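Local coordinates for protein giardin subunit alpha-1 (Giardia intestinalis, PDB 4EVF) that binds phospholipids such as phosphatidylserine in a calcium-dependent manner as an annexin, and takes part in Giardia attachment and cytoskeletal remodelling, at residues A[80-85]-A[105-110]; A[91-96]-A[239-244]; A[217-222]-A[232-237]. All coordinates share one frame; numbering follows the deposited sequence.

Contact 1 (A[80-85]-A[105-110]); sequences QHIRDA and EDWHET
I82 touches W107 with its terminal methyl, which arrives at the far, six-membered end of the indole. The two side chains cross at about a right angle, and CD1 of I82 lies 3.5 Å from CZ3 of W107, with CH2 only slightly farther away. The methyl comes in obliquely to the indole. I82 can reach so far because its CG1 branch stands anti to the carbonyl carbon and the chain then runs fully extended (chi2 178°), carrying CD1 outward from the helix. W107 works differently: its CB bond does not aim at the partner helix, and it is the long indole, with CG opposite the backbone N, that sweeps the benzo carbons across to I82.

Both segments fall within the predicted second annexin repeat, and the contact joins helices 74-87 and 104-118 in the interior of that unit, which in annexins consists of four bundled helices covered by a fifth. Helix 92-100, which lies between them in the sequence, also adjoins the site, since T98 touches I82.

One turn on from W107, T110 supplies a second, lighter touch, its CG2 methyl 4.1 Å from CD1 of I82. A hydrogen bond from OG1 of T110 to the D106 carbonyl O, 2.7 Å long, helps fix the rotamer and with it the direction of CG2, while T110 N reaches the same oxygen at 3.0 Å in the regular helical bond. The two donors approach D106 O from opposite faces of its carbonyl plane. Having its hydroxyl bonded inside its own helix, the buried threonine presents carbon to the neighbouring one. D106 meanwhile turns its carboxylate back to helix 74-87, where OD1 pairs with R74 and H75.

Contact 2 (A[91-96]-A[239-244]); sequences DHMAFF and CNDKGD
M93 reaches across to two aspartates with its sulfur alone, and the touch is van der Waals in kind. SD of M93 lies 4.0 Å from OD2 of D241 and 4.3 Å from OD2 of D244, with no hydrogen bond joining the segments. The thioether chain runs straight out from helix 92-100 and bends at its last torsion (chi3 -67°), which turns the methyl aside and leaves SD towards the carboxylates. R247 touches both M93 and D241.

The hydrogen bonds run within each side and include two of the capping type. D91 stands at the N-cap of helix 92-100: its OD1 accepts from A94 N at 3.1 Å in a nearly straight bond (164°), the N-H arriving from above the carboxylate plane. D244 plays the same part for helix 245-255, its OD1 taking R247 N.

Backbone bonds complete the turn, G243 N reaching C239 O at 3.3 Å where helix 227-240 ends. At the surface, then, the N-capped start of helix 92-100 meets the turn between helices 227-240 and 245-255, bringing together the predicted repeats 2 and 4, consistent with the annexin core, where those repeats flank a central hydrophilic channel.

Contact 3 (A[217-222]-A[232-237]); sequences FYCAHF and AYLINC
Y233 pushes its ring between the side chains of Y218, C219 and F222, and each meets it differently. Y218 makes a T-shaped contact, its edge directed at the Y233 face with centroids 5.0 Å apart and planes at 72°; CD2 of Y218 is 3.4 Å from OH of Y233. F222 lies at a slant, placing CE1 over one face of Y233, 3.6 Å from CG, while the Y233 CB group makes an off-centre CH-pi contact with the F222 ring. C219 takes the rim: its SG sits in the Y233 plane, 3.9 Å from CE2, a sulfur-aromatic contact at the edge, and the same sulfur reaches CD2 of L234 at 4.1 Å.

Behind this shell, the partners also brace one another. F222 CE1 lies over a face of Y218 as well, and C237, a turn after Y233, sets its SG over the Y233 face opposite F222. With CG anti to the backbone N (chi1 173°), the Y233 ring extends toward helix 211-225, bridging the axes of segments 217-222 and 232-237, 11.0 Å apart at their closest.

Farther out, Y269 from a loop packs on both F222 and Y233. The two segments, on the consecutive helices 211-225 and 227-240, run at 136° to each other, and helix 92-100 packs against both: its F96 and I100 touch C219, and its D97 touches L234.

Helix 92-100 carries one side of contact 2 and adjoins contacts 1 and 3. Contact 1 joins the helices before and after it in the chain; the centres of contacts 1 and 2 are about 17 Å apart, yet A85 O lies 3.1 Å from D91 N, a probable hydrogen bond. Contact 3 lies between the segments of contact 2 in sequence, shares helix 227-240 with it, and meets it where F96 packs on C219, centres about 11 Å apart. Contacts 1 and 3 follow in series, with nearest atoms about 12 Å apart. Contact 1 is internal to predicted repeat 2, contact 2 joins repeats 2 and 4, and contact 3 joins the neighbouring repeats 3 and 4 of this all-helical annexin core.

Contact 1 (A[80-85]-A[105-110])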
loop_
_atom_site.group_PDB
_atom_site.type_symbol
_atom_site.label_atom_id
_atom_site.label_comp_id
_atom_site.label_asym_id
_atom_site.label_seq_id
_atom_site.Cartn_x
_atom_site.Cartn_y
_atom_site.Cartn_z
ATOM N N GLN A 80 -4.648 -9.389 8.178
ATOM C CA GLN A 80 -5.940 -9.091 8.806
ATOM C C GLN A 80 -6.758 -8.108 7.953
ATOM O O GLN A 80 -7.984 -8.240 7.832
ATOM C CB GLN A 80 -5.748 -8.544 10.228
ATOM C CG GLN A 80 -7.050 -8.175 10.939
ATOM C CD GLN A 80 -7.904 -9.379 11.265
ATOM O OE1 GLN A 80 -9.066 -9.473 10.849
ATOM N NE2 GLN A 80 -7.339 -10.308 12.021
ATOM N N HIS A 81 -6.076 -7.127 7.364
ATOM C CA HIS A 81 -6.717 -6.212 6.410
ATOM C C HIS A 81 -7.344 -6.987 5.252
ATOM O O HIS A 81 -8.467 -6.700 4.826
ATOM C CB HIS A 81 -5.707 -5.220 5.848
ATOM C CG HIS A 81 -5.336 -4.119 6.791
ATOM N ND1 HIS A 81 -6.223 -3.573 7.695
ATOM C CD2 HIS A 81 -4.171 -3.449 6.955
ATOM C CE1 HIS A 81 -5.617 -2.619 8.381
ATOM N NE2 HIS A 81 -4.369 -2.527 7.952
ATOM N N ILE A 82 -6.609 -7.968 4.740
ATOM C CA ILE A 82 -7.092 -8.806 3.642
ATOM C C ILE A 82 -8.291 -9.676 4.053
ATOM O O ILE A 82 -9.248 -9.839 3.292
ATOM C CB ILE A 82 -5.953 -9.683 3.082
ATOM C CG1 ILE A 82 -4.892 -8.801 2.414
ATOM C CG2 ILE A 82 -6.499 -10.735 2.130
ATOM C CD1 ILE A 82 -3.699 -9.576 1.867
ATOM N N ARG A 83 -8.227 -10.238 5.253
ATOM C CA ARG A 83 -9.366 -10.922 5.841
ATOM C C ARG A 83 -10.578 -9.987 5.899
ATOM O O ARG A 83 -11.683 -10.336 5.463
ATOM C CB ARG A 83 -9.020 -11.373 7.264
ATOM C CG ARG A 83 -9.111 -12.875 7.478
ATOM C CD ARG A 83 -10.507 -13.407 7.254
ATOM N NE ARG A 83 -10.479 -14.842 6.999
ATOM C CZ ARG A 83 -11.047 -15.754 7.782
ATOM N NH1 ARG A 83 -11.710 -15.384 8.873
ATOM N NH2 ARG A 83 -10.964 -17.037 7.464
ATOM N N ASP A 84 -10.368 -8.809 6.466
ATOM C CA ASP A 84 -11.430 -7.812 6.590
ATOM C C ASP A 84 -12.052 -7.481 5.227
ATOM O O ASP A 84 -13.283 -7.399 5.089
ATOM C CB ASP A 84 -10.883 -6.535 7.218
ATOM C CG ASP A 84 -10.535 -6.700 8.686
ATOM O OD1 ASP A 84 -10.144 -5.683 9.297
ATOM O OD2 ASP A 84 -10.660 -7.824 9.228
ATOM N N ALA A 85 -11.197 -7.293 4.224
ATOM C CA ALA A 85 -11.670 -6.953 2.885
ATOM C C ALA A 85 -12.535 -8.064 2.304
ATOM O O ALA A 85 -13.318 -7.822 1.398
ATOM C CB ALA A 85 -10.493 -6.643 1.947
ATOM N N GLU A 105 8.443 -9.472 -1.071
ATOM C CA GLU A 105 8.906 -9.972 0.219
ATOM C C GLU A 105 7.788 -9.910 1.257
ATOM O O GLU A 105 7.479 -10.893 1.934
ATOM C CB GLU A 105 10.112 -9.159 0.704
ATOM C CG GLU A 105 11.349 -9.264 -0.194
ATOM C CD GLU A 105 11.186 -8.594 -1.565
ATOM O OE1 GLU A 105 10.313 -7.719 -1.718
ATOM O OE2 GLU A 105 11.943 -8.954 -2.499
ATOM N N ASP A 106 7.178 -8.739 1.375
ATOM C CA ASP A 106 6.088 -8.553 2.322
ATOM C C ASP A 106 4.878 -9.435 1.977
ATOM O O ASP A 106 4.156 -9.899 2.861
ATOM C CB ASP A 106 5.684 -7.069 2.379
ATOM C CG ASP A 106 6.546 -6.258 3.341
ATOM O OD1 ASP A 106 7.299 -6.859 4.143
ATOM O OD2 ASP A 106 6.459 -5.009 3.304
ATOM N N TRP A 107 4.638 -9.659 0.692
ATOM C CA TRP A 107 3.502 -10.488 0.311
ATOM C C TRP A 107 3.730 -11.899 0.806
ATOM O O TRP A 107 2.849 -12.522 1.393
ATOM C CB TRP A 107 3.309 -10.521 -1.202
ATOM C CG TRP A 107 2.137 -11.366 -1.583
ATOM C CD1 TRP A 107 2.159 -12.580 -2.201
ATOM C CD2 TRP A 107 0.761 -11.070 -1.323
ATOM N NE1 TRP A 107 0.872 -13.050 -2.363
ATOM C CE2 TRP A 107 -0.001 -12.138 -1.833
ATOM C CE3 TRP A 107 0.098 -9.999 -0.714
ATOM C CZ2 TRP A 107 -1.392 -12.167 -1.756
ATOM C CZ3 TRP A 107 -1.290 -10.032 -0.641
ATOM C CH2 TRP A 107 -2.015 -11.104 -1.160
ATOM N N HIS A 108 4.934 -12.395 0.556
ATOM C CA HIS A 108 5.292 -13.749 0.930
ATOM C C HIS A 108 5.094 -13.999 2.423
ATOM O O HIS A 108 4.556 -15.043 2.814
ATOM C CB HIS A 108 6.735 -14.030 0.513
ATOM C CG HIS A 108 7.168 -15.445 0.732
ATOM N ND1 HIS A 108 7.924 -15.834 1.818
ATOM C CD2 HIS A 108 6.966 -16.562 -0.006
ATOM C CE1 HIS A 108 8.167 -17.130 1.741
ATOM N NE2 HIS A 108 7.597 -17.596 0.644
ATOM N N GLU A 109 5.519 -13.050 3.259
ATOM C CA GLU A 109 5.396 -13.208 4.716
ATOM C C GLU A 109 3.940 -13.063 5.150
ATOM O O GLU A 109 3.499 -13.687 6.118
ATOM C CB GLU A 109 6.272 -12.203 5.464
ATOM C CG GLU A 109 7.771 -12.468 5.335
ATOM C CD GLU A 109 8.217 -13.671 6.151
ATOM O OE1 GLU A 109 8.608 -13.475 7.325
ATOM O OE2 GLU A 109 8.173 -14.811 5.624
ATOM N N THR A 110 3.208 -12.218 4.426
ATOM C CA THR A 110 1.786 -12.018 4.659
ATOM C C THR A 110 1.008 -13.310 4.413
ATOM O O THR A 110 0.111 -13.660 5.174
ATOM C CB THR A 110 1.236 -10.865 3.765
ATOM O OG1 THR A 110 1.815 -9.623 4.191
ATOM C CG2 THR A 110 -0.292 -10.753 3.867
#

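Contact 2 (A[91-96]-A[239-244])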
loop_
_atom_site.group_PDB
_atom_site.type_symbol
_atom_site.label_atom_id
_atom_site.label_comp_id
_atom_site.label_asym_id
_atom_site.label_seq_id
_atom_site.Cartn_x
_atom_site.Cartn_y
_atom_site.Cartn_z
ATOM N N ASP A 91 -14.087 -5.612 -0.576
ATOM C CA ASP A 91 -13.618 -4.231 -0.449
ATOM C C ASP A 91 -12.550 -3.947 -1.502
ATOM O O ASP A 91 -11.362 -4.147 -1.256
ATOM C CB ASP A 91 -13.073 -3.966 0.968
ATOM C CG ASP A 91 -12.880 -2.469 1.269
ATOM O OD1 ASP A 91 -12.680 -1.676 0.321
ATOM O OD2 ASP A 91 -12.921 -2.082 2.468
ATOM N N HIS A 92 -12.961 -3.471 -2.679
ATOM C CA HIS A 92 -11.994 -3.303 -3.768
ATOM C C HIS A 92 -10.920 -2.259 -3.452
ATOM O O HIS A 92 -9.761 -2.417 -3.835
ATOM C CB HIS A 92 -12.694 -2.962 -5.093
ATOM C CG HIS A 92 -13.604 -4.042 -5.591
ATOM N ND1 HIS A 92 -14.236 -3.980 -6.815
ATOM C CD2 HIS A 92 -13.984 -5.217 -5.033
ATOM C CE1 HIS A 92 -14.973 -5.062 -6.985
ATOM N NE2 HIS A 92 -14.840 -5.829 -5.919
ATOM N N MET A 93 -11.304 -1.181 -2.771
ATOM C CA MET A 93 -10.321 -0.182 -2.400
ATOM C C MET A 93 -9.252 -0.813 -1.519
ATOM O O MET A 93 -8.061 -0.603 -1.738
ATOM C CB MET A 93 -10.971 1.017 -1.705
ATOM C CG MET A 93 -11.706 1.938 -2.686
ATOM S SD MET A 93 -12.475 3.341 -1.851
ATOM C CE MET A 93 -13.727 2.500 -0.888
ATOM N N ALA A 94 -9.688 -1.603 -0.546
ATOM C CA ALA A 94 -8.766 -2.294 0.352
ATOM C C ALA A 94 -7.884 -3.273 -0.428
ATOM O O ALA A 94 -6.690 -3.425 -0.126
ATOM C CB ALA A 94 -9.529 -3.022 1.433
ATOM N N PHE A 95 -8.473 -3.939 -1.422
ATOM C CA PHE A 95 -7.707 -4.826 -2.309
ATOM C C PHE A 95 -6.494 -4.091 -2.884
ATOM O O PHE A 95 -5.375 -4.621 -2.865
ATOM C CB PHE A 95 -8.567 -5.356 -3.474
ATOM C CG PHE A 95 -9.582 -6.406 -3.081
ATOM C CD1 PHE A 95 -9.580 -6.968 -1.816
ATOM C CD2 PHE A 95 -10.545 -6.832 -3.997
ATOM C CE1 PHE A 95 -10.522 -7.936 -1.457
ATOM C CE2 PHE A 95 -11.480 -7.801 -3.655
ATOM C CZ PHE A 95 -11.469 -8.355 -2.379
ATOM N N PHE A 96 -6.717 -2.888 -3.422
ATOM C CA PHE A 96 -5.621 -2.108 -3.999
ATOM C C PHE A 96 -4.531 -1.858 -2.961
ATOM O O PHE A 96 -3.329 -2.007 -3.250
ATOM C CB PHE A 96 -6.109 -0.759 -4.578
ATOM C CG PHE A 96 -7.205 -0.890 -5.597
ATOM C CD1 PHE A 96 -7.271 -1.997 -6.432
ATOM C CD2 PHE A 96 -8.191 0.086 -5.701
ATOM C CE1 PHE A 96 -8.295 -2.121 -7.365
ATOM C CE2 PHE A 96 -9.217 -0.034 -6.627
ATOM C CZ PHE A 96 -9.269 -1.138 -7.462
ATOM N N CYS A 239 -7.715 11.579 0.033
ATOM C CA CYS A 239 -8.056 12.971 0.294
ATOM C C CYS A 239 -9.360 13.313 -0.422
ATOM O O CYS A 239 -10.305 13.836 0.188
ATOM C CB CYS A 239 -6.929 13.903 -0.137
ATOM S SG CYS A 239 -5.485 13.870 0.965
ATOM N N ASN A 240 -9.411 12.988 -1.711
ATOM C CA ASN A 240 -10.595 13.234 -2.537
ATOM C C ASN A 240 -11.871 12.490 -2.116
ATOM O O ASN A 240 -12.982 12.954 -2.373
ATOM C CB ASN A 240 -10.272 12.951 -4.006
ATOM C CG ASN A 240 -9.172 13.844 -4.532
ATOM O OD1 ASN A 240 -8.921 14.923 -3.985
ATOM N ND2 ASN A 240 -8.505 13.406 -5.598
ATOM N N ASP A 241 -11.719 11.331 -1.488
ATOM C CA ASP A 241 -12.868 10.602 -0.970
ATOM C C ASP A 241 -13.239 11.110 0.418
ATOM O O ASP A 241 -13.545 10.322 1.318
ATOM C CB ASP A 241 -12.582 9.101 -0.904
ATOM C CG ASP A 241 -12.417 8.476 -2.273
ATOM O OD1 ASP A 241 -12.752 9.139 -3.284
ATOM O OD2 ASP A 241 -11.960 7.313 -2.336
ATOM N N LYS A 242 -13.186 12.428 0.584
ATOM C CA LYS A 242 -13.566 13.082 1.832
ATOM C C LYS A 242 -12.809 12.544 3.044
ATOM O O LYS A 242 -13.409 12.259 4.084
ATOM C CB LYS A 242 -15.084 12.992 2.052
ATOM C CG LYS A 242 -15.901 13.651 0.946
ATOM C CD LYS A 242 -17.307 14.001 1.432
ATOM C CE LYS A 242 -18.106 14.745 0.367
ATOM N NZ LYS A 242 -19.484 15.090 0.846
ATOM N N GLY A 243 -11.492 12.407 2.900
ATOM C CA GLY A 243 -10.632 11.995 3.997
ATOM C C GLY A 243 -10.899 10.573 4.449
ATOM O O GLY A 243 -11.362 10.339 5.565
ATOM N N ASP A 244 -10.614 9.622 3.567
ATOM C CA ASP A 244 -10.801 8.207 3.845
ATOM C C ASP A 244 -9.826 7.756 4.926
ATOM O O ASP A 244 -8.661 7.456 4.630
ATOM C CB ASP A 244 -10.540 7.401 2.566
ATOM C CG ASP A 244 -10.867 5.934 2.719
ATOM O OD1 ASP A 244 -10.900 5.418 3.864
ATOM O OD2 ASP A 244 -11.094 5.285 1.682
#

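Contact 3 (A[217-222]-A[232-237])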
loop_
_atom_site.group_PDB
_atom_site.type_symbol
_atom_site.label_atom_id
_atom_site.label_comp_id
_atom_site.label_asym_id
_atom_site.label_seq_id
_atom_site.Cartn_x
_atom_site.Cartn_y
_atom_site.Cartn_z
ATOM N N PHE A 217 -5.815 -1.882 -13.126
ATOM C CA PHE A 217 -4.701 -1.689 -14.064
ATOM C C PHE A 217 -3.975 -0.357 -13.837
ATOM O O PHE A 217 -2.753 -0.247 -14.017
ATOM C CB PHE A 217 -5.182 -1.812 -15.516
ATOM C CG PHE A 217 -5.360 -3.233 -15.979
ATOM C CD1 PHE A 217 -6.492 -3.952 -15.628
ATOM C CD2 PHE A 217 -4.405 -3.843 -16.776
ATOM C CE1 PHE A 217 -6.668 -5.261 -16.049
ATOM C CE2 PHE A 217 -4.565 -5.152 -17.202
ATOM C CZ PHE A 217 -5.710 -5.861 -16.839
ATOM N N TYR A 218 -4.733 0.661 -13.439
ATOM C CA TYR A 218 -4.153 1.956 -13.130
ATOM C C TYR A 218 -3.234 1.867 -11.905
ATOM O O TYR A 218 -2.126 2.417 -11.901
ATOM C CB TYR A 218 -5.265 2.988 -12.890
ATOM C CG TYR A 218 -4.829 4.434 -13.019
ATOM C CD1 TYR A 218 -3.820 4.807 -13.898
ATOM C CD2 TYR A 218 -5.419 5.426 -12.247
ATOM C CE1 TYR A 218 -3.425 6.137 -14.016
ATOM C CE2 TYR A 218 -5.034 6.754 -12.359
ATOM C CZ TYR A 218 -4.040 7.102 -13.243
ATOM O OH TYR A 218 -3.655 8.420 -13.345
ATOM N N CYS A 219 -3.686 1.171 -10.865
ATOM C CA CYS A 219 -2.844 0.996 -9.681
ATOM C C CYS A 219 -1.600 0.188 -10.053
ATOM O O CYS A 219 -0.484 0.499 -9.615
ATOM C CB CYS A 219 -3.612 0.328 -8.536
ATOM S SG CYS A 219 -4.816 1.446 -7.695
ATOM N N ALA A 220 -1.801 -0.853 -10.858
ATOM C CA ALA A 220 -0.700 -1.719 -11.302
ATOM C C ALA A 220 0.375 -0.912 -12.036
ATOM O O ALA A 220 1.581 -1.091 -11.808
ATOM C CB ALA A 220 -1.240 -2.814 -12.191
ATOM N N HIS A 221 -0.080 -0.035 -12.928
ATOM C CA HIS A 221 0.774 0.931 -13.618
ATOM C C HIS A 221 1.653 1.757 -12.665
ATOM O O HIS A 221 2.876 1.803 -12.816
ATOM C CB HIS A 221 -0.095 1.847 -14.489
ATOM C CG HIS A 221 0.585 3.109 -14.911
ATOM N ND1 HIS A 221 1.553 3.141 -15.891
ATOM C CD2 HIS A 221 0.433 4.388 -14.490
ATOM C CE1 HIS A 221 1.973 4.383 -16.054
ATOM N NE2 HIS A 221 1.309 5.159 -15.216
ATOM N N PHE A 222 1.033 2.419 -11.690
ATOM C CA PHE A 222 1.783 3.182 -10.688
ATOM C C PHE A 222 2.716 2.290 -9.874
ATOM O O PHE A 222 3.858 2.672 -9.603
ATOM C CB PHE A 222 0.842 3.927 -9.738
ATOM C CG PHE A 222 0.217 5.155 -10.339
ATOM C CD1 PHE A 222 -1.162 5.329 -10.315
ATOM C CD2 PHE A 222 0.995 6.132 -10.921
ATOM C CE1 PHE A 222 -1.746 6.458 -10.870
ATOM C CE2 PHE A 222 0.415 7.266 -11.477
ATOM C CZ PHE A 222 -0.956 7.424 -11.449
ATOM N N ALA A 232 1.477 7.837 -3.552
ATOM C CA ALA A 232 1.032 9.210 -3.824
ATOM C C ALA A 232 -0.418 9.226 -4.323
ATOM O O ALA A 232 -1.253 9.987 -3.829
ATOM C CB ALA A 232 1.925 9.857 -4.838
ATOM N N TYR A 233 -0.686 8.389 -5.321
ATOM C CA TYR A 233 -2.012 8.257 -5.920
ATOM C C TYR A 233 -3.095 7.798 -4.934
ATOM O O TYR A 233 -4.208 8.333 -4.897
ATOM C CB TYR A 233 -1.940 7.280 -7.097
ATOM C CG TYR A 233 -3.301 6.943 -7.683
ATOM C CD1 TYR A 233 -4.070 7.924 -8.306
ATOM C CD2 TYR A 233 -3.812 5.652 -7.620
ATOM C CE1 TYR A 233 -5.307 7.633 -8.844
ATOM C CE2 TYR A 233 -5.067 5.350 -8.162
ATOM C CZ TYR A 233 -5.805 6.352 -8.769
ATOM O OH TYR A 233 -7.051 6.082 -9.313
ATOM N N LEU A 234 -2.782 6.772 -4.156
ATOM C CA LEU A 234 -3.733 6.278 -3.186
ATOM C C LEU A 234 -3.906 7.280 -2.039
ATOM O O LEU A 234 -4.990 7.417 -1.497
ATOM C CB LEU A 234 -3.302 4.893 -2.677
ATOM C CG LEU A 234 -3.388 3.673 -3.617
ATOM C CD1 LEU A 234 -2.826 2.368 -3.033
ATOM C CD2 LEU A 234 -4.791 3.460 -4.176
ATOM N N ILE A 235 -3.019 8.143 -1.763
ATOM C CA ILE A 235 -3.227 9.176 -0.735
ATOM C C ILE A 235 -4.104 10.288 -1.271
ATOM O O ILE A 235 -4.985 10.790 -0.574
ATOM C CB ILE A 235 -1.891 9.746 -0.235
ATOM C CG1 ILE A 235 -1.205 8.712 0.658
ATOM C CG2 ILE A 235 -2.086 11.056 0.520
ATOM C CD1 ILE A 235 0.217 9.104 1.031
ATOM N N ASN A 236 -3.879 10.645 -2.529
ATOM C CA ASN A 236 -4.728 11.626 -3.185
ATOM C C ASN A 236 -6.197 11.143 -3.267
ATOM O O ASN A 236 -7.126 11.908 -2.995
ATOM C CB ASN A 236 -4.144 11.977 -4.556
ATOM C CG ASN A 236 -4.937 13.048 -5.272
ATOM O OD1 ASN A 236 -5.650 12.757 -6.235
ATOM N ND2 ASN A 236 -4.819 14.292 -4.807
ATOM N N CYS A 237 -6.389 9.873 -3.625
ATOM C CA CYS A 237 -7.707 9.254 -3.621
ATOM C C CYS A 237 -8.356 9.392 -2.248
ATOM O O CYS A 237 -9.511 9.805 -2.146
ATOM C CB CYS A 237 -7.637 7.772 -4.020
ATOM S SG CYS A 237 -7.101 7.416 -5.724
#